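Local atomic coordinates of LacI family sugar-binding transcriptional regulator (Enterococcus faecalis V583, PDB entry 4RK0), a protein that probably regulates transcription by binding DNA, as LacI-family repressors do, and binds ribose in its sugar pocket. Residues A117-E122 with L264-S269; Q141-G146 with I211-V216; I185-A190 with L226-Q231. All blocks are in the same frame, centred on the assembly; numbering follows the deposited sequence.

Contact 1. Residues A117-E122 with L264-S269; sequences AKHLQE and LIERFS
The imidazole of His119 is the centre of this contact: it reaches out from helix 109-122 and meets Leu264, near the end of strand 257-265, and Glu266 just beyond it. A trans chi1 of -179° puts CG opposite the backbone N and carries the ring straight off the helix, across a CA separation of 8.3 Å between His119 and Leu264. Leu264 also has its CG trans to N, and its CD2 branch does the touching. That methyl, Leu264 CD2, sits 3.8 Å from His119 ND1 and 4.1 Å from His119 CB, so it touches the ring obliquely and also reaches the carbon that bears it, the two side chains crossing at about a right angle.

In the fold, this is where the last helix turn before strand 127-132 packs beside the C-terminal end of strand 257-265, within the periplasmic-binding-protein-like part of a LacI-type regulator. Ile229 on the neighbouring antiparallel strand 228-230 touches Leu264 as well, and Thr227 packs on the histidine.

Glu266 comes in differently. Its extended chain brings Glu266 OE2 to the rim of the imidazole, close to the ring plane, 3.7 Å from His119 CE1. The carboxylate is turned 77° from the ring, and the approach is to a carbon, so it amounts to a van der Waals contact, to which electrostatics may add if the imidazole is protonated. The polar grip on the ring is elsewhere: NE2 is hydrogen-bonded to Thr270 OG1, just past the segment, which helps set the rotation of the ring. Farther round, the exposed Glu122 brings its OE2 to 4.6 Å from Glu266 OE2, and these like charges may mildly disfavour each other.

Contact 2. Residues Q141-G146 with I211-V216; sequences QQRLKG and IGYDNV. With RIB (alpha-D-ribofuranose), chain E.
Arg143 lays its guanidinium flat over the ring of Tyr213, the two planes only 4° apart and their centres 4.0 Å from each other. This stack stands beside the ribose in the sugar pocket of the LacI-type, periplasmic-binding-protein-like fold, where helix 138-150 faces the loop after strand 209-211. The overlap is staggered: Arg143 CD sits almost over the middle of the ring, 3.6 Å from the Tyr213 centroid, a CH-pi contact, while Arg143 NE lies 3.4 Å from Tyr213 CE1 and CZ makes an off-centre cation-pi contact. An extended chain from CG to NE takes Arg143 along the ring face and on to the sugar. There the edge of the guanidinium works: Arg143 NH1 and NH2 each donate to RIB O3 at 3.0 Å, and NH2 also gives a bond to RIB O2 of 2.9 Å. With Asp109 OD1 taking NE in a salt bridge and Ile185 O accepting from NH1, the group is held flat from several directions. Asp214 comes at the sugar from the loop. Asp214 OD1 lies 4.3 Å from Arg143 NH1, well out of the guanidinium plane, and accepts from RIB O3 at 2.6 Å and from Gln231 NE2.

Contact 3. Residues I185-A190 with L226-Q231; sequences INDEIA and LTTIAQ. With RIB (alpha-D-ribofuranose), chain E.
Thr228 OG1 donates a hydrogen bond to Asp187 OD1, 2.7 Å long, and that bond is the tight spot where the start of helix 187-199 meets strand 228-230. The Asp187 oxygen receives it on its syn lone pair, the side facing its own OD2, and the two side chains cross at about a right angle over a CA separation of 7.5 Å between Asp187 and Thr228. The other oxygen, OD2, accepts from the backbone N of Val216, so both ends of this buried carboxylate are held. One methyl of Leu226, CD2, closes in alongside, 3.6 Å from Asp187 OD1 and 3.7 Å from Ala190 CB, so it touches both the carboxylate and the alanine one turn along the helix.

Toward the sugar the two segments part, and Asn186 and Gln231 do not touch across the contact; ribose bridges them instead. Asn186 uses both ends of its amide. A chi1 of 79° tucks CG between the backbone N and the carbonyl carbon, letting Asn186 OD1 accept from Ile189 N at 2.9 Å as the helix N-cap, with the donor 39° out of the carbonyl plane, while Asn186 ND2 donates to RIB O5 at 2.9 Å. From the strand side, Gln231 extends its chain beyond CG and sends NE2 to RIB O2, 3.1 Å along a nearly straight bond (174°); its OE1 is hydrogen-bonded to Thr107 OG1. Asn186 at the helix N-cap and Gln231 at the strand end thus reach the ribose between the two lobes, as in the sugar sites of LacI-type, periplasmic-binding-protein-like folds.

In the fold
Contacts 2 and 3 contribute neighbouring parts of the ribose pocket, their centres about 7 Å apart; along the chain their segments alternate, and the backbone bond from Asp214 N to Ile229 O, 2.7 Å, ties segment 211-216 to strand 228-230. Contact 1 lies behind them, its centre about 12 Å from that of contact 2 and 11 Å from that of contact 3, and takes no direct part in the pocket. It connects to contact 3 through the sheet, where Ile265 N probably bonds Thr228 O at 2.8 Å, and to contact 2 through Arg267 NH2 and Asn215 OD1, 3.0 Å apart, and through packing of Leu264 CD1 on Ile211 CD1.

Contact 1. Residues A117-E122 with L264-S269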
# COMPACT_ATOMS: atom_id res chain seq x y z
N ALA A 117 -9.99 18.68 -16.31
CA ALA A 117 -11.00 19.55 -16.89
C ALA A 117 -11.13 19.41 -18.41
O ALA A 117 -12.24 19.38 -18.90
CB ALA A 117 -10.71 20.99 -16.53
N LYS A 118 -10.01 19.33 -19.13
CA LYS A 118 -10.00 19.31 -20.58
C LYS A 118 -10.62 18.03 -21.02
O LYS A 118 -11.36 17.99 -21.97
CB LYS A 118 -8.60 19.37 -21.17
CG LYS A 118 -7.97 20.75 -21.30
CD LYS A 118 -6.70 20.66 -22.14
CE LYS A 118 -5.80 21.87 -21.96
NZ LYS A 118 -6.51 23.14 -22.29
N HIS A 119 -10.30 16.96 -20.31
CA HIS A 119 -10.88 15.69 -20.65
C HIS A 119 -12.39 15.67 -20.52
O HIS A 119 -13.09 15.19 -21.43
CB HIS A 119 -10.27 14.62 -19.79
CG HIS A 119 -10.80 13.28 -20.12
ND1 HIS A 119 -10.54 12.66 -21.32
CD2 HIS A 119 -11.66 12.47 -19.46
CE1 HIS A 119 -11.17 11.50 -21.36
NE2 HIS A 119 -11.87 11.38 -20.25
N LEU A 120 -12.91 16.15 -19.38
CA LEU A 120 -14.38 16.14 -19.18
C LEU A 120 -15.08 17.05 -20.18
O LEU A 120 -16.17 16.74 -20.67
CB LEU A 120 -14.78 16.51 -17.76
CG LEU A 120 -14.43 15.47 -16.66
CD1 LEU A 120 -14.73 15.97 -15.27
CD2 LEU A 120 -15.14 14.14 -16.93
N GLN A 121 -14.45 18.16 -20.52
CA GLN A 121 -14.96 19.01 -21.63
C GLN A 121 -14.99 18.28 -22.98
O GLN A 121 -15.99 18.37 -23.70
CB GLN A 121 -14.09 20.29 -21.71
CG GLN A 121 -14.72 21.51 -22.38
CD GLN A 121 -13.78 22.71 -22.36
OE1 GLN A 121 -12.81 22.74 -21.60
NE2 GLN A 121 -14.07 23.70 -23.20
N GLU A 122 -13.89 17.62 -23.37
CA GLU A 122 -13.88 16.79 -24.58
C GLU A 122 -15.02 15.73 -24.60
O GLU A 122 -15.61 15.48 -25.63
CB GLU A 122 -12.52 16.10 -24.75
CG GLU A 122 -12.32 15.45 -26.09
CD GLU A 122 -11.26 14.37 -26.05
OE1 GLU A 122 -10.23 14.54 -26.73
OE2 GLU A 122 -11.45 13.36 -25.33
N LEU A 264 -2.40 12.86 -18.61
CA LEU A 264 -3.67 12.14 -18.65
C LEU A 264 -3.47 10.72 -19.15
O LEU A 264 -2.77 10.50 -20.14
CB LEU A 264 -4.63 12.85 -19.58
CG LEU A 264 -5.97 12.19 -19.84
CD1 LEU A 264 -6.77 12.10 -18.56
CD2 LEU A 264 -6.73 12.98 -20.91
N ILE A 265 -4.06 9.78 -18.45
CA ILE A 265 -4.10 8.37 -18.86
C ILE A 265 -5.52 8.04 -19.10
O ILE A 265 -6.29 7.94 -18.16
CB ILE A 265 -3.60 7.42 -17.77
CG1 ILE A 265 -2.21 7.83 -17.29
CG2 ILE A 265 -3.55 5.98 -18.31
CD1 ILE A 265 -1.13 7.77 -18.35
N GLU A 266 -5.91 7.89 -20.37
CA GLU A 266 -7.28 7.62 -20.70
C GLU A 266 -7.53 6.13 -20.69
O GLU A 266 -6.83 5.36 -21.37
CB GLU A 266 -7.63 8.23 -22.05
CG GLU A 266 -9.08 8.07 -22.49
CD GLU A 266 -9.45 9.01 -23.63
OE1 GLU A 266 -8.56 9.74 -24.11
OE2 GLU A 266 -10.64 9.02 -24.04
N ARG A 267 -8.52 5.74 -19.90
CA ARG A 267 -8.95 4.35 -19.82
C ARG A 267 -10.42 4.28 -20.17
O ARG A 267 -10.84 4.76 -21.26
CB ARG A 267 -8.59 3.75 -18.46
CG ARG A 267 -7.11 3.66 -18.26
CD ARG A 267 -6.74 2.72 -17.12
NE ARG A 267 -5.29 2.62 -17.00
CZ ARG A 267 -4.53 3.35 -16.17
NH1 ARG A 267 -5.07 4.29 -15.40
NH2 ARG A 267 -3.22 3.16 -16.14
N PHE A 268 -11.25 3.71 -19.29
CA PHE A 268 -12.60 3.38 -19.68
C PHE A 268 -13.66 3.91 -18.75
O PHE A 268 -14.84 3.56 -18.87
CB PHE A 268 -12.70 1.85 -19.91
CG PHE A 268 -11.96 1.42 -21.14
CD1 PHE A 268 -12.53 1.56 -22.40
CD2 PHE A 268 -10.65 0.96 -21.06
CE1 PHE A 268 -11.84 1.20 -23.55
CE2 PHE A 268 -9.94 0.60 -22.21
CZ PHE A 268 -10.54 0.72 -23.45
N SER A 269 -13.29 4.84 -17.88
CA SER A 269 -14.25 5.32 -16.89
C SER A 269 -14.97 6.62 -17.26
O SER A 269 -15.75 7.12 -16.49
CB SER A 269 -13.56 5.44 -15.53
OG SER A 269 -12.63 6.51 -15.52

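Contact 2. Residues Q141-G146 with I211-V216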
# COMPACT_ATOMS: atom_id res chain seq x y z
N GLN A 141 -5.10 21.51 -3.40
CA GLN A 141 -5.88 22.68 -3.73
C GLN A 141 -5.52 23.15 -5.13
O GLN A 141 -6.40 23.51 -5.89
CB GLN A 141 -5.64 23.83 -2.71
CG GLN A 141 -6.71 24.92 -2.81
CD GLN A 141 -8.08 24.47 -2.33
OE1 GLN A 141 -9.11 24.70 -2.99
NE2 GLN A 141 -8.11 23.82 -1.18
N GLN A 142 -4.24 23.13 -5.48
CA GLN A 142 -3.84 23.47 -6.85
C GLN A 142 -4.53 22.66 -7.95
O GLN A 142 -4.68 23.14 -9.07
CB GLN A 142 -2.32 23.36 -7.00
CG GLN A 142 -1.54 24.39 -6.20
CD GLN A 142 -1.72 25.81 -6.72
OE1 GLN A 142 -2.42 26.63 -6.13
NE2 GLN A 142 -1.09 26.10 -7.84
N ARG A 143 -4.93 21.43 -7.68
CA ARG A 143 -5.64 20.66 -8.70
C ARG A 143 -7.01 21.26 -8.98
O ARG A 143 -7.47 21.34 -10.13
CB ARG A 143 -5.80 19.21 -8.26
CG ARG A 143 -4.50 18.45 -8.14
CD ARG A 143 -4.65 17.11 -7.42
NE ARG A 143 -3.34 16.66 -6.96
CZ ARG A 143 -3.13 15.62 -6.17
NH1 ARG A 143 -4.15 14.82 -5.81
NH2 ARG A 143 -1.88 15.34 -5.79
N LEU A 144 -7.70 21.66 -7.92
CA LEU A 144 -8.96 22.36 -8.11
C LEU A 144 -8.72 23.67 -8.86
O LEU A 144 -9.48 24.03 -9.81
CB LEU A 144 -9.61 22.66 -6.76
CG LEU A 144 -10.87 23.53 -6.90
CD1 LEU A 144 -11.97 22.83 -7.67
CD2 LEU A 144 -11.37 23.91 -5.51
N LYS A 145 -7.71 24.41 -8.40
CA LYS A 145 -7.37 25.72 -9.03
C LYS A 145 -7.08 25.54 -10.52
O LYS A 145 -7.60 26.28 -11.36
CB LYS A 145 -6.17 26.35 -8.33
CG LYS A 145 -5.96 27.84 -8.64
CD LYS A 145 -5.60 28.63 -7.38
CE LYS A 145 -4.82 29.89 -7.71
NZ LYS A 145 -3.41 29.57 -8.07
N GLY A 146 -6.29 24.54 -10.87
CA GLY A 146 -6.03 24.29 -12.30
C GLY A 146 -7.28 23.87 -13.03
O GLY A 146 -7.54 24.30 -14.17
N ILE A 211 -13.08 10.68 -13.47
CA ILE A 211 -11.63 10.80 -13.65
C ILE A 211 -10.99 10.99 -12.28
O ILE A 211 -11.44 11.83 -11.46
CB ILE A 211 -11.22 11.98 -14.59
CG1 ILE A 211 -9.69 12.06 -14.73
CG2 ILE A 211 -11.76 13.31 -14.09
CD1 ILE A 211 -9.26 12.82 -15.98
N GLY A 212 -9.93 10.21 -12.05
CA GLY A 212 -9.17 10.20 -10.85
C GLY A 212 -7.91 11.03 -10.88
O GLY A 212 -7.70 11.83 -11.78
N TYR A 213 -7.05 10.82 -9.88
CA TYR A 213 -5.75 11.42 -9.84
C TYR A 213 -4.71 10.54 -9.12
O TYR A 213 -4.92 10.11 -7.98
CB TYR A 213 -5.86 12.80 -9.19
CG TYR A 213 -4.80 13.79 -9.63
CD1 TYR A 213 -3.48 13.69 -9.19
CD2 TYR A 213 -5.12 14.86 -10.46
CE1 TYR A 213 -2.51 14.60 -9.59
CE2 TYR A 213 -4.16 15.80 -10.83
CZ TYR A 213 -2.85 15.64 -10.40
OH TYR A 213 -1.86 16.54 -10.79
N ASP A 214 -3.61 10.27 -9.81
CA ASP A 214 -2.37 9.63 -9.32
C ASP A 214 -1.85 8.57 -10.28
O ASP A 214 -0.64 8.43 -10.48
CB ASP A 214 -2.46 8.96 -7.96
CG ASP A 214 -2.55 9.93 -6.77
OD1 ASP A 214 -2.18 11.12 -6.91
OD2 ASP A 214 -2.89 9.45 -5.66
N ASN A 215 -2.77 7.78 -10.79
CA ASN A 215 -2.45 6.58 -11.54
C ASN A 215 -1.79 5.52 -10.73
O ASN A 215 -0.82 4.92 -11.15
CB ASN A 215 -1.63 6.88 -12.77
CG ASN A 215 -1.58 5.71 -13.75
OD1 ASN A 215 -2.55 5.01 -13.93
ND2 ASN A 215 -0.43 5.50 -14.36
N VAL A 216 -2.38 5.22 -9.58
CA VAL A 216 -1.86 4.14 -8.75
C VAL A 216 -2.13 2.83 -9.50
O VAL A 216 -2.90 2.79 -10.46
CB VAL A 216 -2.48 4.13 -7.32
CG1 VAL A 216 -2.17 5.42 -6.55
CG2 VAL A 216 -3.98 3.91 -7.36
O5 RIB E . -3.25 10.06 -3.45
C5 RIB E . -2.66 10.62 -2.29
C4 RIB E . -2.64 12.07 -2.53
O4 RIB E . -2.20 12.86 -1.39
C3 RIB E . -1.70 12.03 -3.72
O3 RIB E . -2.51 12.55 -4.77
C2 RIB E . -0.53 12.87 -3.18
O2 RIB E . -0.11 13.84 -4.10
C1 RIB E . -0.92 13.38 -1.78
O1 RIB E . -0.75 14.78 -1.65

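Contact 3. Residues I185-A190 with L226-Q231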
# COMPACT_ATOMS: atom_id res chain seq x y z
N ILE A 185 -10.33 13.79 -6.54
CA ILE A 185 -9.04 14.47 -6.39
C ILE A 185 -7.91 13.51 -6.10
O ILE A 185 -6.74 13.88 -6.19
CB ILE A 185 -9.13 15.64 -5.39
CG1 ILE A 185 -8.42 16.87 -5.92
CG2 ILE A 185 -8.58 15.24 -4.06
CD1 ILE A 185 -9.21 17.57 -6.97
N ASN A 186 -8.23 12.26 -5.75
CA ASN A 186 -7.24 11.20 -5.85
C ASN A 186 -7.91 9.87 -6.21
O ASN A 186 -9.15 9.76 -6.17
CB ASN A 186 -6.31 11.09 -4.65
CG ASN A 186 -6.92 10.39 -3.46
OD1 ASN A 186 -8.13 10.28 -3.31
ND2 ASN A 186 -6.04 9.93 -2.57
N ASP A 187 -7.09 8.89 -6.58
CA ASP A 187 -7.60 7.59 -7.03
C ASP A 187 -8.33 6.86 -5.89
O ASP A 187 -9.34 6.20 -6.12
CB ASP A 187 -6.51 6.71 -7.64
CG ASP A 187 -6.00 7.22 -9.01
OD1 ASP A 187 -6.72 7.95 -9.70
OD2 ASP A 187 -4.89 6.85 -9.38
N GLU A 188 -7.86 6.99 -4.67
CA GLU A 188 -8.55 6.36 -3.53
C GLU A 188 -9.99 6.89 -3.38
O GLU A 188 -10.93 6.11 -3.20
CB GLU A 188 -7.76 6.58 -2.23
CG GLU A 188 -6.46 5.80 -2.19
CD GLU A 188 -6.08 5.34 -0.79
OE1 GLU A 188 -6.20 6.12 0.17
OE2 GLU A 188 -5.64 4.18 -0.64
N ILE A 189 -10.19 8.20 -3.48
CA ILE A 189 -11.57 8.72 -3.53
C ILE A 189 -12.39 8.08 -4.66
O ILE A 189 -13.57 7.76 -4.47
CB ILE A 189 -11.60 10.24 -3.69
CG1 ILE A 189 -11.12 10.86 -2.39
CG2 ILE A 189 -13.01 10.72 -4.02
CD1 ILE A 189 -11.04 12.38 -2.38
N ALA A 190 -11.80 8.01 -5.85
CA ALA A 190 -12.45 7.43 -7.00
C ALA A 190 -12.88 5.97 -6.74
O ALA A 190 -13.97 5.55 -7.16
CB ALA A 190 -11.51 7.44 -8.20
N LEU A 226 -9.76 2.85 -14.65
CA LEU A 226 -9.95 4.26 -14.25
C LEU A 226 -9.02 5.21 -15.03
O LEU A 226 -7.77 5.07 -15.02
CB LEU A 226 -9.74 4.41 -12.73
CG LEU A 226 -9.79 5.82 -12.16
CD1 LEU A 226 -11.19 6.41 -12.32
CD2 LEU A 226 -9.37 5.80 -10.69
N THR A 227 -9.67 6.16 -15.68
CA THR A 227 -9.05 7.28 -16.36
C THR A 227 -8.59 8.20 -15.27
O THR A 227 -9.35 8.47 -14.32
CB THR A 227 -10.08 7.98 -17.27
OG1 THR A 227 -10.43 7.11 -18.36
CG2 THR A 227 -9.52 9.31 -17.85
N THR A 228 -7.36 8.68 -15.40
CA THR A 228 -6.73 9.37 -14.29
C THR A 228 -5.58 10.26 -14.75
O THR A 228 -5.19 10.23 -15.91
CB THR A 228 -6.19 8.32 -13.28
OG1 THR A 228 -5.85 8.99 -12.09
CG2 THR A 228 -5.00 7.53 -13.83
N ILE A 229 -5.08 11.09 -13.86
CA ILE A 229 -3.89 11.89 -14.10
C ILE A 229 -2.73 11.22 -13.44
O ILE A 229 -2.78 10.98 -12.24
CB ILE A 229 -4.04 13.30 -13.48
CG1 ILE A 229 -5.21 14.04 -14.10
CG2 ILE A 229 -2.74 14.09 -13.67
CD1 ILE A 229 -5.29 14.03 -15.61
N ALA A 230 -1.70 10.89 -14.21
CA ALA A 230 -0.57 10.18 -13.67
C ALA A 230 0.48 11.11 -13.07
O ALA A 230 0.98 12.01 -13.74
CB ALA A 230 0.10 9.31 -14.75
N GLN A 231 0.82 10.85 -11.82
CA GLN A 231 2.00 11.43 -11.18
C GLN A 231 3.15 10.44 -11.25
O GLN A 231 2.92 9.27 -11.03
CB GLN A 231 1.76 11.69 -9.68
CG GLN A 231 0.71 12.75 -9.37
CD GLN A 231 0.86 13.25 -7.96
OE1 GLN A 231 1.89 13.86 -7.62
NE2 GLN A 231 -0.12 12.97 -7.11
O5 RIB E . -3.25 10.06 -3.45
C5 RIB E . -2.66 10.62 -2.29
C4 RIB E . -2.64 12.07 -2.53
O4 RIB E . -2.20 12.86 -1.39
C3 RIB E . -1.70 12.03 -3.72
O3 RIB E . -2.51 12.55 -4.77
C2 RIB E . -0.53 12.87 -3.18
O2 RIB E . -0.11 13.84 -4.10
C1 RIB E . -0.92 13.38 -1.78
O1 RIB E . -0.75 14.78 -1.65